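Side-chain contacts in 3-oxo-tetronate kinase (Haemophilus influenzae, PDB 1YZY), which catalyses the ATP-dependent phosphorylation of 3-oxo-tetronate to 3-oxo-tetronate 4-phosphate: residues P113-N118 against S202-L207; E181-L186 against A208-D213. All coordinates share one frame; numbering follows the deposited sequence.

How the interactions relate
Along the chain from the N terminus, strand 109-111 comes first, and the loop 113-118 leaves its end. Interaction 1 brings that loop against 202-207, closing a loop of 83 intervening residues. Segment 181-186, on helix 176-188, lies within this span, but its partner 208-213 follows 202-207, so interaction 2, which spans only 21 residues, crosses interaction 1 instead of nesting in it. Both draw on helix 202-210, interaction 1 on its start and interaction 2 on its end and the residue just after; the helix thereby ties the strand-exit loop to helix 176-188 within the sugar-binding N-terminal domain. The two contacts meet where Leu207 CD1 packs 3.7 Å from Phe183 CZ.

Interaction 1 (P113-N118 against S202-L207); sequences PALPVN and SQLEVL
In the sugar-binding N-terminal domain, Ala114, Leu115 and Pro116, in the loop that leaves the parallel strand 109-111, pack against Leu204 near the start of helix 202-210. Leu204 dominates the helix side. Its CG stands anti to its own carbonyl carbon (chi1 -65°), and this extends the branched end from the helix into the loop, where CD1 meets all three residues. Leucine suits the place because its two methyls can both lie against the Ala114 carbonyl while one of them also reaches Leu115 and Pro116. CD1 lies 3.4 Å from Ala114 O and CD2 3.8 Å from the same Ala114 O, so both methyls pack against one peptide oxygen by van der Waals contact. The small methyl of Ala114 also faces the helix and leaves room for this approach.

Leu115 begins by pointing away from the helix, yet its CG is anti to the backbone N (chi1 -175°) and one branch returns: Leu115 CD1 comes to 3.9 Å from Leu204 CD1, the two side chains crossing at about a right angle. The Leu115 side chain also touches Asn201, just before the helix, whose OD1 accepts a hydrogen bond from Val117 N. Pro116 opens a short 3-10 turn, and the restricted phi of proline (here -45°) fits that start. The turn is closed by a hydrogen bond from Asn118 N to Leu115 O (2.8 Å). Across the contact, the proline ring presents its CD carbon, which rests 3.7 Å from Leu204 CD1.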
loop_
_atom_site.group_PDB
_atom_site.type_symbol
_atom_site.label_atom_id
_atom_site.label_comp_id
_atom_site.label_asym_id
_atom_site.label_seq_id
_atom_site.Cartn_x
_atom_site.Cartn_y
_atom_site.Cartn_z
ATOM N N PRO A 113 -12.521 10.910 1.120
ATOM C CA PRO A 113 -11.111 10.779 0.748
ATOM C C PRO A 113 -10.201 11.703 1.556
ATOM O O PRO A 113 -9.130 12.112 1.110
ATOM C CB PRO A 113 -11.088 11.372 -0.663
ATOM C CG PRO A 113 -12.229 12.337 -0.664
ATOM C CD PRO A 113 -13.280 11.552 0.034
ATOM N N ALA A 114 -10.639 12.033 2.765
ATOM C CA ALA A 114 -10.033 12.985 3.686
ATOM C C ALA A 114 -9.084 12.442 4.753
ATOM O O ALA A 114 -9.268 11.360 5.304
ATOM C CB ALA A 114 -11.004 13.985 4.335
ATOM N N LEU A 115 -8.090 13.276 5.043
ATOM C CA LEU A 115 -7.067 13.087 6.062
ATOM C C LEU A 115 -6.396 14.448 6.229
ATOM O O LEU A 115 -5.327 14.734 5.694
ATOM C CB LEU A 115 -6.027 12.040 5.667
ATOM C CG LEU A 115 -5.011 11.737 6.774
ATOM C CD1 LEU A 115 -5.724 11.515 8.101
ATOM C CD2 LEU A 115 -4.189 10.511 6.394
ATOM N N PRO A 116 -7.071 15.378 6.917
ATOM C CA PRO A 116 -6.640 16.761 7.122
ATOM C C PRO A 116 -5.195 16.967 7.509
ATOM O O PRO A 116 -4.587 17.957 7.100
ATOM C CB PRO A 116 -7.592 17.247 8.216
ATOM C CG PRO A 116 -8.834 16.490 7.916
ATOM C CD PRO A 116 -8.283 15.106 7.707
ATOM N N VAL A 117 -4.647 16.063 8.315
ATOM C CA VAL A 117 -3.259 16.206 8.742
ATOM C C VAL A 117 -2.314 16.071 7.550
ATOM O O VAL A 117 -1.258 16.710 7.501
ATOM C CB VAL A 117 -2.901 15.197 9.867
ATOM C CG1 VAL A 117 -2.692 13.791 9.300
ATOM C CG2 VAL A 117 -1.687 15.686 10.649
ATOM N N ASN A 118 -2.738 15.292 6.560
ATOM C CA ASN A 118 -1.946 15.088 5.360
ATOM C C ASN A 118 -2.440 15.915 4.177
ATOM O O ASN A 118 -2.319 15.515 3.021
ATOM C CB ASN A 118 -1.861 13.598 5.025
ATOM C CG ASN A 118 -0.973 12.837 6.007
ATOM O OD1 ASN A 118 -0.042 13.405 6.593
ATOM N ND2 ASN A 118 -1.253 11.551 6.190
ATOM N N SER A 202 -10.065 15.306 13.983
ATOM C CA SER A 202 -11.054 14.812 14.934
ATOM C C SER A 202 -12.380 14.490 14.247
ATOM O O SER A 202 -13.176 13.699 14.768
ATOM C CB SER A 202 -11.268 15.791 16.093
ATOM O OG SER A 202 -11.869 17.007 15.674
ATOM N N GLN A 203 -12.617 15.093 13.080
ATOM C CA GLN A 203 -13.844 14.829 12.328
ATOM C C GLN A 203 -13.885 13.383 11.812
ATOM O O GLN A 203 -14.964 12.833 11.594
ATOM C CB GLN A 203 -13.993 15.797 11.151
ATOM C CG GLN A 203 -14.711 17.096 11.470
ATOM C CD GLN A 203 -13.765 18.209 11.867
ATOM O OE1 GLN A 203 -13.586 18.495 13.049
ATOM N NE2 GLN A 203 -13.192 18.880 10.877
ATOM N N LEU A 204 -12.712 12.798 11.556
ATOM C CA LEU A 204 -12.615 11.411 11.073
ATOM C C LEU A 204 -12.817 10.463 12.238
ATOM O O LEU A 204 -13.313 9.340 12.076
ATOM C CB LEU A 204 -11.259 11.154 10.398
ATOM C CG LEU A 204 -11.019 11.945 9.112
ATOM C CD1 LEU A 204 -9.570 11.835 8.702
ATOM C CD2 LEU A 204 -11.968 11.457 7.999
ATOM N N GLU A 205 -12.418 10.936 13.413
ATOM C CA GLU A 205 -12.556 10.197 14.658
ATOM C C GLU A 205 -14.054 10.078 15.003
ATOM O O GLU A 205 -14.514 9.051 15.517
ATOM C CB GLU A 205 -11.789 10.950 15.744
ATOM C CG GLU A 205 -11.634 10.242 17.077
ATOM C CD GLU A 205 -10.618 10.936 17.980
ATOM O OE1 GLU A 205 -10.217 10.332 18.997
ATOM O OE2 GLU A 205 -10.206 12.078 17.669
ATOM N N VAL A 206 -14.800 11.149 14.738
ATOM C CA VAL A 206 -16.245 11.186 14.973
ATOM C C VAL A 206 -16.940 10.252 13.981
ATOM O O VAL A 206 -17.790 9.448 14.365
ATOM C CB VAL A 206 -16.801 12.631 14.789
ATOM C CG1 VAL A 206 -18.329 12.627 14.771
ATOM C CG2 VAL A 206 -16.295 13.538 15.909
ATOM N N LEU A 207 -16.606 10.405 12.699
ATOM C CA LEU A 207 -17.172 9.576 11.633
ATOM C C LEU A 207 -16.889 8.102 11.901
ATOM O O LEU A 207 -17.783 7.269 11.796
ATOM C CB LEU A 207 -16.603 9.980 10.264
ATOM C CG LEU A 207 -17.205 9.247 9.052
ATOM C CD1 LEU A 207 -18.721 9.364 9.070
ATOM C CD2 LEU A 207 -16.655 9.817 7.760
#

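Interaction 2 (E181-L186 against A208-D213); sequences ECFAEL and AEAVAD
Phe183 directs its benzyl group from helix 176-188 toward the C-terminal end of helix 202-210, where Ala210 and Val211 receive it. The two methyls approach the ring at a slant, and one ring carbon does the touching: Phe183 CE2 lies 4.0 Å from Ala210 CB and 4.1 Å from Val211 CG1. CG of the phenylalanine is anti to its carbonyl carbon (chi1 -78°), which carries the ring away from its own helix and toward helix 202-210. The nearest alpha carbons, Phe183 CA and Ala210 CA, are 9.2 Å apart, a distance that a long aromatic side chain meeting a short alanine can span. Alanine answers with a single methyl aimed at the ring, and the same residue also packs on Val179 of helix 176-188.

The strands 109-111, 193-196 and 164-167 form a small parallel sheet, and helix 176-188 is the main helix of the beta-alpha-beta connection from 164-167 to its neighbour 193-196. Phe183 also touches Val167 and Val110, from the two outer strands of that sheet, so the side chain lies against both the sheet and helix 202-210. Phe214 adds an aromatic neighbour, its plane turned about 55° from that of Phe183.

Val211 is the first residue past the helix to leave helical backbone angles. Of its two methyls, CG1, anti to the carbonyl carbon (chi1 -62°), is the one that meets the Phe183 ring; the Val211 side chain also packs on Val110 of the sheet and on Met227 of helix 221-232.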
loop_
_atom_site.group_PDB
_atom_site.type_symbol
_atom_site.label_atom_id
_atom_site.label_comp_id
_atom_site.label_asym_id
_atom_site.label_seq_id
_atom_site.Cartn_x
_atom_site.Cartn_y
_atom_site.Cartn_z
ATOM N N GLU A 181 -27.915 10.937 13.070
ATOM C CA GLU A 181 -29.212 11.561 12.901
ATOM C C GLU A 181 -29.227 12.187 11.508
ATOM O O GLU A 181 -30.257 12.198 10.843
ATOM C CB GLU A 181 -29.460 12.612 13.991
ATOM C CG GLU A 181 -29.604 12.026 15.401
ATOM C CD GLU A 181 -29.883 13.080 16.489
ATOM O OE1 GLU A 181 -29.796 14.307 16.229
ATOM O OE2 GLU A 181 -30.193 12.663 17.627
ATOM N N CYS A 182 -28.095 12.736 11.084
ATOM C CA CYS A 182 -27.993 13.315 9.751
ATOM C C CYS A 182 -28.012 12.183 8.711
ATOM O O CYS A 182 -28.493 12.376 7.600
ATOM C CB CYS A 182 -26.707 14.131 9.598
ATOM S SG CYS A 182 -26.636 15.699 10.525
ATOM N N PHE A 183 -27.422 11.035 9.055
ATOM C CA PHE A 183 -27.402 9.871 8.171
ATOM C C PHE A 183 -28.844 9.413 7.958
ATOM O O PHE A 183 -29.239 9.052 6.846
ATOM C CB PHE A 183 -26.628 8.696 8.793
ATOM C CG PHE A 183 -25.125 8.813 8.710
ATOM C CD1 PHE A 183 -24.513 9.705 7.846
ATOM C CD2 PHE A 183 -24.321 8.009 9.514
ATOM C CE1 PHE A 183 -23.119 9.800 7.780
ATOM C CE2 PHE A 183 -22.929 8.095 9.458
ATOM C CZ PHE A 183 -22.329 8.992 8.591
ATOM N N ALA A 184 -29.603 9.372 9.050
ATOM C CA ALA A 184 -30.997 8.955 9.006
ATOM C C ALA A 184 -31.833 9.925 8.175
ATOM O O ALA A 184 -32.809 9.535 7.528
ATOM C CB ALA A 184 -31.548 8.853 10.417
ATOM N N GLU A 185 -31.443 11.192 8.216
ATOM C CA GLU A 185 -32.111 12.262 7.490
ATOM C C GLU A 185 -31.799 12.177 5.994
ATOM O O GLU A 185 -32.700 12.305 5.167
ATOM C CB GLU A 185 -31.665 13.605 8.082
ATOM C CG GLU A 185 -31.781 14.815 7.184
ATOM C CD GLU A 185 -30.804 15.912 7.596
ATOM O OE1 GLU A 185 -29.653 15.906 7.090
ATOM O OE2 GLU A 185 -31.178 16.766 8.434
ATOM N N LEU A 186 -30.525 11.982 5.652
ATOM C CA LEU A 186 -30.106 11.867 4.252
ATOM C C LEU A 186 -30.762 10.655 3.585
ATOM O O LEU A 186 -31.141 10.719 2.418
ATOM C CB LEU A 186 -28.583 11.767 4.139
ATOM C CG LEU A 186 -27.740 12.990 4.504
ATOM C CD1 LEU A 186 -26.260 12.645 4.399
ATOM C CD2 LEU A 186 -28.076 14.163 3.597
ATOM N N ALA A 208 -15.643 7.796 12.255
ATOM C CA ALA A 208 -15.230 6.426 12.561
ATOM C C ALA A 208 -16.186 5.778 13.554
ATOM O O ALA A 208 -16.552 4.606 13.416
ATOM C CB ALA A 208 -13.819 6.421 13.125
ATOM N N GLU A 209 -16.563 6.548 14.567
ATOM C CA GLU A 209 -17.479 6.092 15.603
ATOM C C GLU A 209 -18.898 5.969 15.047
ATOM O O GLU A 209 -19.634 5.042 15.393
ATOM C CB GLU A 209 -17.450 7.078 16.772
ATOM C CG GLU A 209 -17.357 6.421 18.139
ATOM C CD GLU A 209 -18.689 6.362 18.852
ATOM O OE1 GLU A 209 -19.132 7.415 19.366
ATOM O OE2 GLU A 209 -19.286 5.265 18.904
ATOM N N ALA A 210 -19.275 6.916 14.192
ATOM C CA ALA A 210 -20.602 6.926 13.583
ATOM C C ALA A 210 -20.840 5.726 12.641
ATOM O O ALA A 210 -21.928 5.141 12.627
ATOM C CB ALA A 210 -20.822 8.254 12.845
ATOM N N VAL A 211 -19.822 5.371 11.857
ATOM C CA VAL A 211 -19.913 4.255 10.918
ATOM C C VAL A 211 -19.493 2.902 11.506
ATOM O O VAL A 211 -19.193 1.965 10.769
ATOM C CB VAL A 211 -19.069 4.524 9.646
ATOM C CG1 VAL A 211 -19.594 5.741 8.904
ATOM C CG2 VAL A 211 -17.612 4.708 10.006
ATOM N N ALA A 212 -19.527 2.784 12.826
ATOM C CA ALA A 212 -19.134 1.555 13.510
ATOM C C ALA A 212 -19.952 0.307 13.174
ATOM O O ALA A 212 -19.513 -0.813 13.437
ATOM C CB ALA A 212 -19.152 1.782 15.004
ATOM N N ASP A 213 -21.167 0.492 12.673
ATOM C CA ASP A 213 -22.021 -0.643 12.340
ATOM C C ASP A 213 -22.381 -0.740 10.865
ATOM O O ASP A 213 -23.222 -1.560 10.484
ATOM C CB ASP A 213 -23.294 -0.630 13.191
ATOM C CG ASP A 213 -23.018 -0.921 14.655
ATOM O OD1 ASP A 213 -22.399 -1.967 14.953
ATOM O OD2 ASP A 213 -23.419 -0.101 15.509
#